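Local coordinates for protein cytosol aminopeptidase (Staphylococcus aureus subsp. aureus, PDB 3KZW) that probably catalyses, as a metal-dependent leucyl aminopeptidase, the release of N-terminal amino acids, preferentially leucine, from peptides, at residues A[311-316]-A[388-393]; A[348-353]-A[448-453]; A[355-360]-A[470-475]; A[371-376]-A[466-471]. All coordinates share one frame; numbering follows the deposited sequence.

Contact 1 of 4, residues A[311-316]-A[388-393]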
# COMPACT_ATOMS: atom_id res chain seq x y z
N ALA A 311 -23.14 3.82 -25.58
CA ALA A 311 -22.83 3.34 -26.91
C ALA A 311 -23.68 2.13 -27.30
O ALA A 311 -24.20 2.06 -28.41
CB ALA A 311 -21.35 3.00 -27.02
N ASN A 312 -23.84 1.20 -26.36
CA ASN A 312 -24.62 -0.01 -26.59
C ASN A 312 -26.13 0.24 -26.72
O ASN A 312 -26.82 -0.49 -27.43
CB ASN A 312 -24.31 -1.06 -25.52
CG ASN A 312 -22.89 -1.61 -25.62
OD1 ASN A 312 -22.09 -1.17 -26.45
ND2 ASN A 312 -22.57 -2.58 -24.77
N VAL A 313 -26.62 1.27 -26.03
CA VAL A 313 -28.02 1.71 -26.19
C VAL A 313 -28.24 2.22 -27.61
O VAL A 313 -29.23 1.87 -28.25
CB VAL A 313 -28.42 2.78 -25.14
CG1 VAL A 313 -29.75 3.44 -25.49
CG2 VAL A 313 -28.50 2.15 -23.75
N VAL A 314 -27.31 3.04 -28.10
CA VAL A 314 -27.34 3.54 -29.48
C VAL A 314 -27.34 2.37 -30.47
O VAL A 314 -28.09 2.38 -31.44
CB VAL A 314 -26.16 4.51 -29.77
CG1 VAL A 314 -26.12 4.91 -31.24
CG2 VAL A 314 -26.25 5.75 -28.90
N GLY A 315 -26.52 1.36 -30.19
CA GLY A 315 -26.46 0.15 -31.01
C GLY A 315 -27.76 -0.62 -31.06
O GLY A 315 -28.20 -1.05 -32.13
N ILE A 316 -28.39 -0.77 -29.89
CA ILE A 316 -29.68 -1.47 -29.78
C ILE A 316 -30.77 -0.77 -30.59
O ILE A 316 -31.52 -1.41 -31.32
CB ILE A 316 -30.12 -1.64 -28.29
CG1 ILE A 316 -29.18 -2.61 -27.57
CG2 ILE A 316 -31.54 -2.15 -28.20
CD1 ILE A 316 -29.21 -2.49 -26.05
N MET A 388 -34.79 -0.07 -18.64
CA MET A 388 -33.55 -0.84 -18.62
C MET A 388 -32.36 0.09 -18.74
O MET A 388 -32.25 0.84 -19.71
CB MET A 388 -33.53 -1.87 -19.75
CG MET A 388 -34.55 -2.97 -19.60
SD MET A 388 -34.53 -4.11 -20.99
CE MET A 388 -36.09 -4.95 -20.73
N ASP A 389 -31.47 0.05 -17.75
CA ASP A 389 -30.26 0.85 -17.80
C ASP A 389 -29.02 -0.01 -18.01
O ASP A 389 -28.95 -1.15 -17.52
CB ASP A 389 -30.14 1.78 -16.58
CG ASP A 389 -29.71 1.05 -15.33
OD1 ASP A 389 -28.49 0.75 -15.19
OD2 ASP A 389 -30.56 0.78 -14.46
N PHE A 390 -28.05 0.54 -18.73
CA PHE A 390 -26.81 -0.17 -19.08
C PHE A 390 -25.63 0.70 -18.69
O PHE A 390 -25.50 1.83 -19.15
CB PHE A 390 -26.77 -0.49 -20.58
CG PHE A 390 -27.96 -1.27 -21.06
CD1 PHE A 390 -29.14 -0.62 -21.42
CD2 PHE A 390 -27.91 -2.66 -21.16
CE1 PHE A 390 -30.25 -1.34 -21.86
CE2 PHE A 390 -29.01 -3.39 -21.60
CZ PHE A 390 -30.18 -2.73 -21.96
N ALA A 391 -24.76 0.16 -17.83
CA ALA A 391 -23.66 0.94 -17.28
C ALA A 391 -22.47 0.09 -16.84
O ALA A 391 -22.64 -1.02 -16.33
CB ALA A 391 -24.14 1.79 -16.11
N THR A 392 -21.28 0.64 -17.04
CA THR A 392 -20.06 0.09 -16.47
C THR A 392 -19.87 0.75 -15.11
O THR A 392 -19.10 1.71 -14.98
CB THR A 392 -18.83 0.36 -17.37
OG1 THR A 392 -18.77 1.76 -17.69
CG2 THR A 392 -18.91 -0.44 -18.66
N LEU A 393 -20.57 0.25 -14.09
CA LEU A 393 -20.63 0.91 -12.79
C LEU A 393 -19.54 0.51 -11.80
O LEU A 393 -18.68 1.32 -11.47
CB LEU A 393 -22.00 0.69 -12.12
CG LEU A 393 -23.16 1.64 -12.40
CD1 LEU A 393 -24.13 1.60 -11.23
CD2 LEU A 393 -22.71 3.07 -12.66

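Contact 2 of 4, residues A[348-353]-A[448-453]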
# COMPACT_ATOMS: atom_id res chain seq x y z
N ASP A 348 -18.54 15.25 0.40
CA ASP A 348 -19.27 16.15 1.32
C ASP A 348 -20.24 17.10 0.62
O ASP A 348 -21.13 17.67 1.27
CB ASP A 348 -18.33 16.96 2.24
CG ASP A 348 -17.61 16.09 3.26
OD1 ASP A 348 -18.09 14.98 3.57
OD2 ASP A 348 -16.56 16.54 3.75
N ASP A 349 -20.07 17.28 -0.69
CA ASP A 349 -20.99 18.10 -1.49
C ASP A 349 -22.41 17.55 -1.46
O ASP A 349 -22.62 16.34 -1.52
CB ASP A 349 -20.51 18.18 -2.94
CG ASP A 349 -19.46 19.27 -3.16
OD1 ASP A 349 -19.14 20.02 -2.21
OD2 ASP A 349 -18.96 19.37 -4.30
N VAL A 350 -23.38 18.45 -1.35
CA VAL A 350 -24.80 18.08 -1.41
C VAL A 350 -25.46 18.75 -2.61
O VAL A 350 -25.37 19.97 -2.78
CB VAL A 350 -25.55 18.44 -0.09
CG1 VAL A 350 -27.02 18.10 -0.20
CG2 VAL A 350 -24.93 17.70 1.09
N PHE A 351 -26.11 17.94 -3.44
CA PHE A 351 -26.79 18.43 -4.64
C PHE A 351 -28.26 18.05 -4.67
O PHE A 351 -28.69 17.11 -3.98
CB PHE A 351 -26.10 17.90 -5.90
CG PHE A 351 -24.64 18.25 -5.99
CD1 PHE A 351 -24.25 19.54 -6.34
CD2 PHE A 351 -23.67 17.29 -5.73
CE1 PHE A 351 -22.90 19.87 -6.42
CE2 PHE A 351 -22.31 17.61 -5.81
CZ PHE A 351 -21.93 18.91 -6.15
N THR A 352 -29.04 18.78 -5.46
CA THR A 352 -30.46 18.48 -5.65
C THR A 352 -30.65 17.74 -6.97
O THR A 352 -30.35 18.28 -8.04
CB THR A 352 -31.32 19.75 -5.61
OG1 THR A 352 -30.99 20.53 -4.46
CG2 THR A 352 -32.80 19.40 -5.57
N ALA A 353 -31.15 16.51 -6.88
CA ALA A 353 -31.42 15.69 -8.06
C ALA A 353 -32.60 16.23 -8.86
O ALA A 353 -33.32 17.13 -8.41
CB ALA A 353 -31.67 14.25 -7.63
N ASP A 448 -26.23 11.84 7.08
CA ASP A 448 -26.51 12.68 8.23
C ASP A 448 -27.07 14.04 7.83
O ASP A 448 -27.56 14.80 8.67
CB ASP A 448 -25.25 12.87 9.09
CG ASP A 448 -24.81 11.58 9.78
OD1 ASP A 448 -25.69 10.80 10.22
OD2 ASP A 448 -23.59 11.36 9.90
N ILE A 449 -27.02 14.35 6.53
CA ILE A 449 -27.37 15.67 6.04
C ILE A 449 -28.43 15.66 4.92
O ILE A 449 -29.37 16.45 4.95
CB ILE A 449 -26.09 16.47 5.63
CG1 ILE A 449 -26.45 17.89 5.18
CG2 ILE A 449 -25.27 15.71 4.58
CD1 ILE A 449 -25.26 18.83 5.14
N ALA A 450 -28.28 14.76 3.95
CA ALA A 450 -29.15 14.73 2.78
C ALA A 450 -30.17 13.59 2.83
O ALA A 450 -30.13 12.76 3.73
CB ALA A 450 -28.32 14.66 1.50
N ASP A 451 -31.08 13.57 1.85
CA ASP A 451 -32.05 12.49 1.70
C ASP A 451 -31.36 11.18 1.33
O ASP A 451 -31.73 10.12 1.82
CB ASP A 451 -33.08 12.83 0.62
CG ASP A 451 -33.95 14.02 0.99
OD1 ASP A 451 -34.39 14.11 2.15
OD2 ASP A 451 -34.21 14.86 0.11
N LEU A 452 -30.35 11.28 0.46
CA LEU A 452 -29.63 10.11 -0.03
C LEU A 452 -28.11 10.30 0.02
O LEU A 452 -27.61 11.42 0.04
CB LEU A 452 -30.06 9.76 -1.46
CG LEU A 452 -31.53 9.41 -1.73
CD1 LEU A 452 -31.84 9.51 -3.21
CD2 LEU A 452 -31.88 8.02 -1.19
N VAL A 453 -27.39 9.17 0.04
CA VAL A 453 -25.93 9.16 -0.04
C VAL A 453 -25.52 8.25 -1.20
O VAL A 453 -26.19 7.25 -1.47
CB VAL A 453 -25.29 8.74 1.32
CG1 VAL A 453 -25.52 7.26 1.63
CG2 VAL A 453 -23.80 9.08 1.34

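Contact 3 of 4, residues A[355-360]-A[470-475]. With NA (sodium ion), chain R.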
# COMPACT_ATOMS: atom_id res chain seq x y z
N SER A 355 -35.20 14.60 -9.34
CA SER A 355 -36.34 14.15 -8.54
C SER A 355 -36.74 15.16 -7.46
O SER A 355 -37.86 15.12 -6.96
CB SER A 355 -36.04 12.79 -7.90
OG SER A 355 -35.08 12.91 -6.87
N GLY A 356 -35.81 16.05 -7.11
CA GLY A 356 -36.03 17.03 -6.05
C GLY A 356 -35.40 16.61 -4.74
O GLY A 356 -35.34 17.39 -3.79
N GLU A 357 -34.93 15.36 -4.69
CA GLU A 357 -34.26 14.82 -3.52
C GLU A 357 -32.82 15.32 -3.42
O GLU A 357 -32.17 15.57 -4.44
CB GLU A 357 -34.26 13.29 -3.57
CG GLU A 357 -35.64 12.66 -3.42
CD GLU A 357 -35.65 11.18 -3.73
OE1 GLU A 357 -35.38 10.82 -4.91
OE2 GLU A 357 -35.92 10.38 -2.81
N THR A 358 -32.34 15.47 -2.19
CA THR A 358 -30.96 15.88 -1.95
C THR A 358 -30.03 14.68 -1.83
O THR A 358 -30.37 13.68 -1.19
CB THR A 358 -30.83 16.75 -0.68
OG1 THR A 358 -31.43 16.07 0.43
CG2 THR A 358 -31.50 18.10 -0.88
N VAL A 359 -28.86 14.78 -2.46
CA VAL A 359 -27.88 13.70 -2.48
C VAL A 359 -26.53 14.19 -1.96
O VAL A 359 -25.97 15.16 -2.48
CB VAL A 359 -27.69 13.13 -3.92
CG1 VAL A 359 -26.66 12.00 -3.93
CG2 VAL A 359 -29.02 12.63 -4.48
N GLU A 360 -26.02 13.53 -0.92
CA GLU A 360 -24.67 13.79 -0.43
C GLU A 360 -23.69 12.91 -1.19
O GLU A 360 -23.85 11.69 -1.25
CB GLU A 360 -24.58 13.52 1.07
CG GLU A 360 -23.20 13.82 1.68
CD GLU A 360 -23.07 13.39 3.14
OE1 GLU A 360 -23.68 12.37 3.53
OE2 GLU A 360 -22.35 14.08 3.90
N THR A 470 -32.07 2.24 -9.07
CA THR A 470 -33.45 1.76 -9.21
C THR A 470 -34.44 2.51 -8.32
O THR A 470 -35.66 2.36 -8.47
CB THR A 470 -33.58 0.24 -8.94
OG1 THR A 470 -33.00 -0.07 -7.67
CG2 THR A 470 -32.87 -0.56 -10.03
N HIS A 471 -33.92 3.30 -7.39
CA HIS A 471 -34.74 4.14 -6.51
C HIS A 471 -35.51 5.19 -7.31
O HIS A 471 -36.64 5.52 -6.97
CB HIS A 471 -33.86 4.82 -5.46
CG HIS A 471 -34.57 5.86 -4.64
ND1 HIS A 471 -35.35 5.53 -3.55
CD2 HIS A 471 -34.61 7.21 -4.74
CE1 HIS A 471 -35.84 6.64 -3.02
NE2 HIS A 471 -35.41 7.67 -3.72
N PHE A 472 -34.90 5.68 -8.38
CA PHE A 472 -35.42 6.83 -9.12
C PHE A 472 -36.50 6.48 -10.16
O PHE A 472 -37.05 7.37 -10.81
CB PHE A 472 -34.26 7.60 -9.76
CG PHE A 472 -33.42 8.35 -8.76
CD1 PHE A 472 -32.41 7.70 -8.06
CD2 PHE A 472 -33.66 9.70 -8.51
CE1 PHE A 472 -31.63 8.39 -7.13
CE2 PHE A 472 -32.89 10.40 -7.58
CZ PHE A 472 -31.88 9.74 -6.89
N SER A 473 -36.80 5.19 -10.28
CA SER A 473 -37.84 4.73 -11.20
C SER A 473 -39.20 4.61 -10.51
O SER A 473 -40.23 4.42 -11.17
CB SER A 473 -37.45 3.39 -11.82
OG SER A 473 -37.22 2.42 -10.82
N GLY A 474 -39.20 4.73 -9.18
CA GLY A 474 -40.42 4.56 -8.39
C GLY A 474 -40.84 3.10 -8.41
O GLY A 474 -40.05 2.22 -8.08
N GLN A 475 -42.09 2.86 -8.80
CA GLN A 475 -42.63 1.50 -8.87
C GLN A 475 -42.60 0.93 -10.29
O GLN A 475 -43.02 -0.21 -10.51
CB GLN A 475 -44.04 1.45 -8.29
CG GLN A 475 -44.12 1.76 -6.79
CD GLN A 475 -43.26 0.83 -5.95
OE1 GLN A 475 -43.58 -0.35 -5.78
NE2 GLN A 475 -42.16 1.36 -5.40
NA NA R . -37.74 1.24 -7.83
O HOH W 1 -38.65 0.43 -9.79
O HOH W 2 -37.84 2.16 -5.63

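Contact 4 of 4, residues A[371-376]-A[466-471]. With NA (sodium ion), chain R.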
# COMPACT_ATOMS: atom_id res chain seq x y z
N VAL A 371 -25.39 10.15 -12.55
CA VAL A 371 -25.91 10.54 -13.86
C VAL A 371 -27.07 9.66 -14.30
O VAL A 371 -27.98 10.12 -14.99
CB VAL A 371 -24.81 10.62 -14.96
CG1 VAL A 371 -23.72 11.61 -14.56
CG2 VAL A 371 -24.21 9.25 -15.27
N LEU A 372 -27.04 8.38 -13.90
CA LEU A 372 -28.12 7.45 -14.19
C LEU A 372 -29.39 7.84 -13.45
O LEU A 372 -30.49 7.73 -13.99
CB LEU A 372 -27.72 6.01 -13.83
CG LEU A 372 -26.76 5.27 -14.76
CD1 LEU A 372 -26.19 4.05 -14.05
CD2 LEU A 372 -27.42 4.87 -16.08
N ALA A 373 -29.22 8.30 -12.21
CA ALA A 373 -30.35 8.73 -11.37
C ALA A 373 -31.19 9.81 -12.05
O ALA A 373 -32.42 9.71 -12.08
CB ALA A 373 -29.84 9.20 -10.03
N ASP A 374 -30.52 10.84 -12.58
CA ASP A 374 -31.19 11.92 -13.29
C ASP A 374 -31.82 11.43 -14.59
O ASP A 374 -32.92 11.84 -14.96
CB ASP A 374 -30.23 13.08 -13.57
CG ASP A 374 -30.14 14.07 -12.41
OD1 ASP A 374 -30.86 13.91 -11.40
OD2 ASP A 374 -29.36 15.04 -12.52
N ALA A 375 -31.11 10.53 -15.28
CA ALA A 375 -31.58 9.98 -16.55
C ALA A 375 -32.78 9.05 -16.37
O ALA A 375 -33.72 9.08 -17.17
CB ALA A 375 -30.44 9.27 -17.27
N VAL A 376 -32.74 8.22 -15.33
CA VAL A 376 -33.83 7.29 -15.03
C VAL A 376 -35.11 8.04 -14.66
O VAL A 376 -36.19 7.71 -15.16
CB VAL A 376 -33.45 6.26 -13.92
CG1 VAL A 376 -34.67 5.57 -13.35
CG2 VAL A 376 -32.47 5.23 -14.47
N ALA A 466 -26.94 -0.47 -7.40
CA ALA A 466 -28.19 -0.87 -8.05
C ALA A 466 -29.40 -0.30 -7.33
O ALA A 466 -30.34 0.19 -7.96
CB ALA A 466 -28.27 -2.39 -8.13
N SER A 467 -29.37 -0.37 -6.00
CA SER A 467 -30.42 0.18 -5.15
C SER A 467 -30.56 1.69 -5.36
O SER A 467 -31.66 2.22 -5.39
CB SER A 467 -30.13 -0.11 -3.68
OG SER A 467 -31.15 0.40 -2.84
N PHE A 468 -29.42 2.36 -5.51
CA PHE A 468 -29.39 3.81 -5.72
C PHE A 468 -30.04 4.19 -7.06
O PHE A 468 -30.87 5.09 -7.11
CB PHE A 468 -27.96 4.33 -5.65
CG PHE A 468 -27.86 5.83 -5.64
CD1 PHE A 468 -27.79 6.55 -6.83
CD2 PHE A 468 -27.83 6.53 -4.44
CE1 PHE A 468 -27.70 7.95 -6.82
CE2 PHE A 468 -27.73 7.92 -4.42
CZ PHE A 468 -27.67 8.63 -5.61
N VAL A 469 -29.66 3.49 -8.12
CA VAL A 469 -30.18 3.75 -9.46
C VAL A 469 -31.68 3.41 -9.57
O VAL A 469 -32.45 4.22 -10.08
CB VAL A 469 -29.36 3.00 -10.55
CG1 VAL A 469 -29.99 3.16 -11.92
CG2 VAL A 469 -27.93 3.51 -10.56
N THR A 470 -32.07 2.24 -9.07
CA THR A 470 -33.45 1.76 -9.21
C THR A 470 -34.44 2.51 -8.32
O THR A 470 -35.66 2.36 -8.47
CB THR A 470 -33.58 0.24 -8.94
OG1 THR A 470 -33.00 -0.07 -7.67
CG2 THR A 470 -32.87 -0.56 -10.03
N HIS A 471 -33.92 3.30 -7.39
CA HIS A 471 -34.74 4.14 -6.51
C HIS A 471 -35.51 5.19 -7.31
O HIS A 471 -36.64 5.52 -6.97
CB HIS A 471 -33.86 4.82 -5.46
CG HIS A 471 -34.57 5.86 -4.64
ND1 HIS A 471 -35.35 5.53 -3.55
CD2 HIS A 471 -34.61 7.21 -4.74
CE1 HIS A 471 -35.84 6.64 -3.02
NE2 HIS A 471 -35.41 7.67 -3.72
NA NA R . -37.74 1.24 -7.83
O HOH W 2 -37.84 2.16 -5.63
O HOH W 1 -38.65 0.43 -9.79

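Contact 1 of 4, residues A[311-316]-A[388-393]
Val313 and Ile316 of helix 308-322 pack on the ring of Phe390 in strand 386-391, a buried, purely apolar helix-on-sheet contact near the centre of the chain. The two aliphatic residues, three positions apart in the helix, about one turn, both lean on the same aromatic ring. CD1 of Ile316 rests over one face of the ring, 4.2 Å from CZ of Phe390. Val313 comes in obliquely instead, its CG2 lying 3.7 Å from CD1 of Phe390. With CG of Phe390 opposite its carbonyl carbon (chi1 -56°), the ring leaves the strand toward the helix, whose backbone stays well clear: the CA atoms of Val313 and Phe390 are 7.5 Å apart. Strand alternation sends the neighbouring Asp389 the other way, where its carboxylate is hydrogen-bonded to His478 and His480. Outside the two segments, the ring of Phe481 meets that of Phe390 nearly parallel, while Ile508 of helix 505-512 touches both Ile316 and Phe390. Apolar packing joins one helical layer to the large mixed sheet, as in the alpha/beta/alpha sandwich of the catalytic domain of leucine aminopeptidases.

Contact 2 of 4, residues A[348-353]-A[448-453]
Val350 reaches across to Ile449 and Ala450 with both of its methyls, and these three buried side chains make up the close-packed part of the contact. CG2 of Val350 meets CG2 of Ile449 at 4.0 Å, the two side chains crossing at a slant. The other branch, CG1 of Val350, stands 4.1 Å from CB of Ala450. This division follows from the valine torsion (chi1 177°), which puts CG1 beside the carbonyl carbon and CG2 beside the backbone N, so that each methyl has its own neighbour. The backbones remain apart, with CA atoms of Val350 and Ala450 6.9 Å from each other; strand 358-360 lies between strands 350-352 and 452-453 in the sheet and pairs with both.

Away from this apolar patch the segments diverge and turn polar. Thr352 and Asp448 are exposed, and Phe351 points away from the other segment and packs on Ala252 of helix 248-254. A second subunit borders both parts: Val350 O accepts from Asn212 of that subunit, and Asp448 at the exposed end forms a salt bridge with its Lys498. An outer strand of a small three-stranded mixed sheet thus meets, past the middle strand, the loop that leads into the other outer strand, at a subunit interface.

Contact 3 of 4, residues A[355-360]-A[470-475]
A histidine-carboxylate hydrogen bond, His471 to Glu357, joins the ST turn at Ser355, before strand 358-360, to the sodium-binding loop after helix 461-470. NE2 of His471 donates to OE2 of Glu357 at 2.9 Å, with an N-H...O angle of 167°. The acceptor sits in the plane of the imidazole and uses the lone pair on the side of its partner oxygen, leaving carboxylate and ring almost coplanar, 24° apart. OE1 of Glu357 is engaged through its anti lone pair by OG of Ser355, 2.9 Å away, and that same OG accepts from the backbone N of Glu357 to close the turn. The carboxylate is therefore gripped at both oxygens. Phe472 packs alongside: OG of Ser355 approaches the edge of its ring, 3.4 Å from CE2 of Phe472, and CD2 of His471 lies over one face near the rim. Farther along the loop, the carbonyl oxygens of Thr470 and Gly474 each bind the sodium ion at 2.5 Å, and two waters complete the ligands seen. OG of Ser473 spans the site, donating to Thr470 O and accepting from one of these waters. Chemically, a carboxylate held at both oxygens is likely restrained in rotation; it could orient the imidazole and favour its protonated form, tying the metal-bearing loop to the small sheet.

Contact 4 of 4, residues A[371-376]-A[466-471]
Phe468 and Val469 of helix 461-470 carry the packing against Leu372, Ala373 and Val376 of helix 368-380; the short axes run in the same general direction, inclined by 29°, and approach to 9.1 Å. Along 466-471 the polar work begins with Ala466, whose carbonyl oxygen accepts from both the backbone N and, at 2.7 Å, the OG1 of Thr470. The two donors reach it from opposite faces of the carbonyl plane, and the hydroxyl bond keeps the Thr470 side chain on its own helix. Ser467 takes no part and packs on Ile444. Phe468 brings CE1 obliquely to CB of Ala373, 4.1 Å away. Val469 is the main wedge. Its CG2 meets CD1 of Leu372 at 3.9 Å, and its CG1 meets CG2 of Val376 at 4.1 Å, the two valines crossing at about a right angle. With CG1 of Val469 opposite the backbone N (chi1 174°), the two branches divide between Leu372 and Val376, one helical turn apart; CB of Leu372 also lies 4.1 Å from both CG1 and CG2 of Val469. The side chain of Thr470 points away from the partner helix and packs on Ile436 and His478, and its carbonyl serves the sodium ion. His471 likewise belongs to the contacts of the following loop. The contact between the segments is apolar, so it rests on van der Waals packing, while the polar groups of Thr470 serve its own helix and the sodium ion.

Overall arrangement
All four contacts lie within the catalytic region. Contact 1 is the innermost and contact 2 the most peripheral; the second subunit borders contact 2 and, less extensively, contact 3. Contacts 3 and 4 fall between and share Thr470, His471 and the sodium ion. Contacts 1, 2 and 4 are buried and apolar, whereas contact 3, only partly buried, is held by a hydrogen bond, and its 470-475 side carries the sodium ion. Contacts 1 and 4 lie against the same large sheet: Leu372 touches Ala391 and Asp389. Contacts 2 and 3 share the small three-stranded sheet, joined by backbone bonds. Phe472 of contact 3 packs on Ala373, and Phe468 of contact 4 touches Val359 and Val453, linking that sheet to the helices.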